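Local coordinates for protein serine Recombinase (Sulfolobus solfataricus, PDB 3LHF) that probably binds DNA and exchanges its strands as a transposon serine recombinase, this chain being its resolvase-type domain without the helix-turn-helix part, at residues Y70-R73 with L74-G78; R9-S12 with S13-D17. The protein carries 1 engineered substitution. All coordinates share one frame; numbering follows the deposited sequence.

Contact 1: residues Y70-R73 with L74-G78; sequences YPDR and LVRFG
Asp72 and Arg76 meet four residues apart, across the end of the short helix, in a salt bridge that is weak as a hydrogen bond: Arg76 NH1 lies 3.3 Å from Asp72 OD2, with an N-H...O angle of 143°. OD2 reaches the guanidinium edge near its plane, but the carboxylate stands 82° from that plane, which rules out a flat two-pronged pairing. With chi1 at -152°, the carboxylate swings away from the backbone N, and its other oxygen is met by Arg73 NH1, 2.8 Å from Asp72 OD1. One carboxylate thus serves two arginines, whose long chains, each bent at chi2 and chi3, can fold back to it. Along the backbone, Pro71 O takes weak bonds from Leu74 N (3.1 Å) and Val75 N (3.5 Å). Arg76 is held more firmly by Asp100, and Asp108 pairs with it too; Glu104 pairs with Arg73. Replacing Asp72 by alanine takes away the shared carboxylate and is likely to leave Arg73 less fixed in its rotation. The D-R-L-x-R pattern matches an active-site motif of serine recombinases; acids engage both arginines in this DNA-free structure, and any role toward the DNA phosphate, as in relatives, would probably require some pairs to be exchanged.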
ATOM      1  N   TYR D  70       0.188  -6.000 -15.597  1.00 48.04           N
ATOM      2  CA  TYR D  70       0.863  -6.566 -14.455  1.00 48.23           C
ATOM      3  C   TYR D  70       0.168  -6.029 -13.220  1.00 49.03           C
ATOM      4  O   TYR D  70      -0.448  -4.996 -13.267  1.00 49.65           O
ATOM      5  CB  TYR D  70       2.324  -6.139 -14.404  1.00 52.59           C
ATOM      6  CG  TYR D  70       3.128  -6.320 -15.654  1.00 54.46           C
ATOM      7  CD1 TYR D  70       3.518  -7.564 -16.087  1.00 55.47           C
ATOM      8  CD2 TYR D  70       3.532  -5.241 -16.376  1.00 56.37           C
ATOM      9  CE1 TYR D  70       4.260  -7.715 -17.209  1.00 56.85           C
ATOM     10  CE2 TYR D  70       4.271  -5.387 -17.484  1.00 59.03           C
ATOM     11  CZ  TYR D  70       4.634  -6.618 -17.903  1.00 60.49           C
ATOM     12  OH  TYR D  70       5.373  -6.726 -19.034  1.00 64.84           O
ATOM     13  N   PRO D  71       0.300  -6.703 -12.099  1.00 47.78           N
ATOM     14  CA  PRO D  71      -0.270  -6.193 -10.860  1.00 48.75           C
ATOM     15  C   PRO D  71       0.448  -4.917 -10.469  1.00 52.18           C
ATOM     16  O   PRO D  71      -0.050  -4.106  -9.735  1.00 53.98           O
ATOM     17  CB  PRO D  71       0.003  -7.307  -9.886  1.00 47.35           C
ATOM     18  CG  PRO D  71       0.055  -8.464 -10.696  1.00 48.09           C
ATOM     19  CD  PRO D  71       0.719  -8.089 -11.939  1.00 44.79           C
ATOM     20  N   ASP D  72       1.615  -4.761 -11.053  1.00 53.79           N
ATOM     21  CA  ASP D  72       2.546  -3.687 -10.831  1.00 52.02           C
ATOM     22  C   ASP D  72       1.849  -2.405 -11.191  1.00 50.45           C
ATOM     23  O   ASP D  72       2.007  -1.385 -10.571  1.00 44.44           O
ATOM     24  CB  ASP D  72       3.667  -3.894 -11.844  1.00 53.20           C
ATOM     25  CG  ASP D  72       4.984  -3.354 -11.405  1.00 54.84           C
ATOM     26  OD1 ASP D  72       5.141  -2.155 -11.273  1.00 56.87           O
ATOM     27  OD2 ASP D  72       5.904  -4.138 -11.253  1.00 60.27           O
ATOM     28  N   ARG D  73       1.080  -2.480 -12.246  1.00 50.49           N
ATOM     29  CA  ARG D  73       0.523  -1.305 -12.790  1.00 49.26           C
ATOM     30  C   ARG D  73      -0.361  -0.680 -11.750  1.00 50.23           C
ATOM     31  O   ARG D  73      -0.342   0.508 -11.603  1.00 54.82           O
ATOM     32  CB  ARG D  73      -0.276  -1.651 -14.030  1.00 48.93           C
ATOM     33  CG  ARG D  73       0.498  -1.630 -15.316  1.00 46.41           C
ATOM     34  CD  ARG D  73       1.858  -2.108 -15.128  1.00 50.66           C
ATOM     35  NE  ARG D  73       2.834  -1.091 -15.424  1.00 47.16           N
ATOM     36  CZ  ARG D  73       4.030  -1.034 -14.875  1.00 46.72           C
ATOM     37  NH1 ARG D  73       4.401  -1.941 -14.015  1.00 51.11           N
ATOM     38  NH2 ARG D  73       4.855  -0.070 -15.194  1.00 49.15           N
ATOM     39  N   LEU D  74      -1.155  -1.459 -11.030  1.00 51.56           N
ATOM     40  CA  LEU D  74      -1.976  -0.835 -10.015  1.00 47.10           C
ATOM     41  C   LEU D  74      -1.280  -0.266  -8.792  1.00 47.12           C
ATOM     42  O   LEU D  74      -1.427   0.896  -8.519  1.00 51.00           O
ATOM     43  CB  LEU D  74      -3.025  -1.818  -9.543  1.00 47.21           C
ATOM     44  CG  LEU D  74      -4.190  -2.028 -10.473  1.00 49.64           C
ATOM     45  CD1 LEU D  74      -5.046  -3.112  -9.943  1.00 50.45           C
ATOM     46  CD2 LEU D  74      -4.960  -0.765 -10.645  1.00 43.73           C
ATOM     47  N   VAL D  75      -0.561  -1.087  -8.044  1.00 45.55           N
ATOM     48  CA  VAL D  75       0.203  -0.604  -6.898  1.00 47.28           C
ATOM     49  C   VAL D  75       1.415  -1.454  -6.590  1.00 50.50           C
ATOM     50  O   VAL D  75       1.448  -2.615  -6.928  1.00 49.79           O
ATOM     51  CB  VAL D  75      -0.638  -0.601  -5.645  1.00 48.56           C
ATOM     52  CG1 VAL D  75      -1.397   0.675  -5.512  1.00 44.81           C
ATOM     53  CG2 VAL D  75      -1.544  -1.787  -5.624  1.00 47.23           C
ATOM     54  N   ARG D  76       2.427  -0.873  -5.975  1.00 49.49           N
ATOM     55  CA  ARG D  76       3.454  -1.663  -5.324  1.00 49.45           C
ATOM     56  C   ARG D  76       3.011  -2.392  -4.072  1.00 49.81           C
ATOM     57  O   ARG D  76       3.326  -3.532  -3.894  1.00 46.31           O
ATOM     58  CB  ARG D  76       4.699  -0.852  -5.032  1.00 50.95           C
ATOM     59  CG  ARG D  76       5.872  -1.695  -4.627  1.00 47.09           C
ATOM     60  CD  ARG D  76       6.764  -1.975  -5.768  1.00 49.78           C
ATOM     61  NE  ARG D  76       6.637  -3.322  -6.252  1.00 51.35           N
ATOM     62  CZ  ARG D  76       6.746  -3.650  -7.522  1.00 50.79           C
ATOM     63  NH1 ARG D  76       6.985  -2.725  -8.415  1.00 47.99           N
ATOM     64  NH2 ARG D  76       6.624  -4.900  -7.887  1.00 53.83           N
ATOM     65  N   PHE D  77       2.294  -1.694  -3.207  1.00 46.43           N
ATOM     66  CA  PHE D  77       1.841  -2.222  -1.930  1.00 46.84           C
ATOM     67  C   PHE D  77       0.349  -2.171  -1.784  1.00 48.17           C
ATOM     68  O   PHE D  77      -0.301  -1.365  -2.376  1.00 52.61           O
ATOM     69  CB  PHE D  77       2.415  -1.421  -0.786  1.00 46.42           C
ATOM     70  CG  PHE D  77       3.887  -1.375  -0.764  1.00 50.47           C
ATOM     71  CD1 PHE D  77       4.621  -2.514  -0.571  1.00 47.53           C
ATOM     72  CD2 PHE D  77       4.539  -0.200  -0.925  1.00 48.15           C
ATOM     73  CE1 PHE D  77       5.951  -2.461  -0.553  1.00 47.15           C
ATOM     74  CE2 PHE D  77       5.867  -0.161  -0.907  1.00 47.04           C
ATOM     75  CZ  PHE D  77       6.574  -1.288  -0.718  1.00 46.49           C
ATOM     76  N   GLY D  78      -0.201  -3.021  -0.955  1.00 44.80           N
ATOM     77  CA  GLY D  78      -1.622  -3.006  -0.747  1.00 46.32           C
ATOM     78  C   GLY D  78      -2.491  -3.360  -1.926  1.00 48.75           C
ATOM     79  O   GLY D  78      -3.606  -2.937  -2.011  1.00 48.19           O
TER

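Contact 2: residues R9-S12 with S13-D17; sequences RVSS and STQKD
Gln15 turns its side chain back onto the segment before it through an unusual first torsion, chi1 -20°, well off a staggered position; beyond CG the chain runs extended (chi2 -177°) and carries OE1 to the backbone of Ser11 and Ser12. There OE1 accepts Ser12 N at 2.9 Å, in the amide plane and on a lone pair, though the N-H...O angle of 133° makes the bond bent. Ser11 N is equally near OE1, at 2.9 Å. The backbone answers in the reverse sense: Gln15 N donates to Ser12 O at 3.2 Å, well above that carbonyl's plane rather than at a lone pair. This closes a type I turn with Ser13 and Thr14 at its corners, small polar residues suited to an exposed bend. Thr14 N also points at Ser12 OG in the manner of an ST turn, although the place of that hydroxyl is less sure.

The turn links strand 3-10 to helix 16-29 in a beta-alpha-beta unit, and Gln15 is the helix N-cap. The run from Arg9 to Gln15 fits the signature of serine recombinases, in which Ser11 falls where relatives carry the nucleophilic serine; Ser11 OG itself is hydrogen-bonded to Glu104. A glutamine is long enough to span the turn and brings an uncharged acceptor to the amide of Ser12.

Val10, buried at the strand end and beta-branched as suits a strand, lies alongside Gln15, the two pointing opposite ways, with Val10 CG2 4.1 Å from Gln15 CB. Val10 rests further on Leu19 and Gln22 of the helix.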
ATOM      1  N   ARG D   9      -0.490   2.160 -16.787  1.00 45.52           N
ATOM      2  CA  ARG D   9       0.410   3.142 -16.244  1.00 43.03           C
ATOM      3  C   ARG D   9       1.839   2.857 -16.639  1.00 44.70           C
ATOM      4  O   ARG D   9       2.222   1.730 -16.784  1.00 42.79           O
ATOM      5  CB  ARG D   9       0.300   3.138 -14.731  1.00 44.19           C
ATOM      6  CG  ARG D   9       1.061   4.209 -14.074  1.00 44.18           C
ATOM      7  CD  ARG D   9       1.284   3.895 -12.641  1.00 48.28           C
ATOM      8  NE  ARG D   9       1.748   2.532 -12.442  1.00 45.68           N
ATOM      9  CZ  ARG D   9       3.016   2.151 -12.407  1.00 43.49           C
ATOM     10  NH1 ARG D   9       3.985   3.012 -12.563  1.00 39.91           N
ATOM     11  NH2 ARG D   9       3.305   0.892 -12.221  1.00 47.13           N
ATOM     12  N   VAL D  10       2.623   3.899 -16.810  1.00 48.38           N
ATOM     13  CA  VAL D  10       4.051   3.779 -16.903  1.00 48.68           C
ATOM     14  C   VAL D  10       4.621   4.841 -16.026  1.00 50.78           C
ATOM     15  O   VAL D  10       3.987   5.829 -15.764  1.00 44.14           O
ATOM     16  CB  VAL D  10       4.607   3.956 -18.306  1.00 50.22           C
ATOM     17  CG1 VAL D  10       4.015   2.980 -19.254  1.00 46.02           C
ATOM     18  CG2 VAL D  10       4.442   5.347 -18.777  1.00 51.76           C
ATOM     19  N   SER D  11       5.820   4.585 -15.538  1.00 57.55           N
ATOM     20  CA  SER D  11       6.477   5.451 -14.580  1.00 54.31           C
ATOM     21  C   SER D  11       6.869   6.831 -15.031  1.00 55.41           C
ATOM     22  O   SER D  11       6.740   7.760 -14.290  1.00 58.99           O
ATOM     23  CB  SER D  11       7.662   4.745 -13.970  1.00 55.63           C
ATOM     24  OG  SER D  11       7.233   4.076 -12.822  1.00 62.02           O
ATOM     25  N   SER D  12       7.353   6.946 -16.251  1.00 55.20           N
ATOM     26  CA  SER D  12       8.022   8.144 -16.698  1.00 58.49           C
ATOM     27  C   SER D  12       7.550   8.620 -18.062  1.00 60.58           C
ATOM     28  O   SER D  12       6.990   7.875 -18.820  1.00 55.73           O
ATOM     29  CB  SER D  12       9.528   7.900 -16.699  1.00 57.82           C
ATOM     30  OG  SER D  12      10.188   8.657 -17.671  1.00 59.69           O
ATOM     31  N   SER D  13       7.799   9.879 -18.359  1.00 63.14           N
ATOM     32  CA  SER D  13       7.458  10.478 -19.636  1.00 60.48           C
ATOM     33  C   SER D  13       8.281   9.902 -20.775  1.00 58.95           C
ATOM     34  O   SER D  13       7.926  10.031 -21.922  1.00 58.35           O
ATOM     35  CB  SER D  13       7.579  11.988 -19.573  1.00 60.43           C
ATOM     36  OG  SER D  13       8.908  12.403 -19.690  1.00 64.02           O
ATOM     37  N   THR D  14       9.357   9.225 -20.407  1.00 62.47           N
ATOM     38  CA  THR D  14      10.283   8.562 -21.301  1.00 60.80           C
ATOM     39  C   THR D  14       9.733   7.287 -21.902  1.00 59.08           C
ATOM     40  O   THR D  14      10.125   6.879 -22.965  1.00 55.15           O
ATOM     41  CB  THR D  14      11.535   8.172 -20.528  1.00 58.83           C
ATOM     42  OG1 THR D  14      11.157   7.515 -19.325  1.00 57.42           O
ATOM     43  CG2 THR D  14      12.298   9.380 -20.153  1.00 59.02           C
ATOM     44  N   GLN D  15       8.824   6.660 -21.188  1.00 57.76           N
ATOM     45  CA  GLN D  15       8.227   5.414 -21.592  1.00 59.64           C
ATOM     46  C   GLN D  15       6.882   5.638 -22.288  1.00 58.24           C
ATOM     47  O   GLN D  15       6.095   4.734 -22.417  1.00 56.94           O
ATOM     48  CB  GLN D  15       8.081   4.514 -20.380  1.00 58.16           C
ATOM     49  CG  GLN D  15       8.973   4.904 -19.247  1.00 54.43           C
ATOM     50  CD  GLN D  15       8.872   3.974 -18.069  1.00 59.70           C
ATOM     51  OE1 GLN D  15       8.250   4.287 -17.075  1.00 57.93           O
ATOM     52  NE2 GLN D  15       9.500   2.828 -18.174  1.00 60.17           N
ATOM     53  N   LYS D  16       6.660   6.860 -22.745  1.00 55.11           N
ATOM     54  CA  LYS D  16       5.387   7.307 -23.271  1.00 57.01           C
ATOM     55  C   LYS D  16       4.930   6.536 -24.499  1.00 59.29           C
ATOM     56  O   LYS D  16       3.777   6.246 -24.671  1.00 56.89           O
ATOM     57  CB  LYS D  16       5.478   8.789 -23.620  1.00 56.76           C
ATOM     58  CG  LYS D  16       6.436   9.102 -24.757  1.00 55.44           C
ATOM     59  CD  LYS D  16       6.881  10.535 -24.758  1.00 52.23           C
ATOM     60  CE  LYS D  16       5.931  11.421 -25.511  1.00 52.02           C
ATOM     61  NZ  LYS D  16       6.395  11.729 -26.869  1.00 47.35           N
ATOM     62  N   ASP D  17       5.852   6.248 -25.376  1.00 55.96           N
ATOM     63  CA  ASP D  17       5.570   5.436 -26.504  1.00 56.50           C
ATOM     64  C   ASP D  17       5.225   4.009 -26.100  1.00 59.14           C
ATOM     65  O   ASP D  17       4.401   3.354 -26.705  1.00 53.14           O
ATOM     66  CB  ASP D  17       6.729   5.543 -27.442  1.00 58.09           C
ATOM     67  CG  ASP D  17       7.135   6.963 -27.649  1.00 64.50           C
ATOM     68  OD1 ASP D  17       8.300   7.306 -27.418  1.00 67.27           O
ATOM     69  OD2 ASP D  17       6.272   7.748 -28.018  1.00 58.39           O
TER

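Both contacts are local turns following strands 63-68 and 3-10, neighbours in the parallel sheet, and their centres lie 16 Å apart. Contact 1 is partly buried close to the centre of the folded chain and depends on charge, with several acids and arginines grouped together; contact 2 lies at the surface and uses neutral amide and backbone hydrogen bonds. Arg9 joins them: its NE and NH2 probably donate to Arg73 O (3.0 Å) and Asp72 O (3.1 Å), fastening the end of the first strand to the short helix. Glu104 serves both sites as well. At Phe77, contact 1 also reaches the second subunit, which touches neither segment of contact 2.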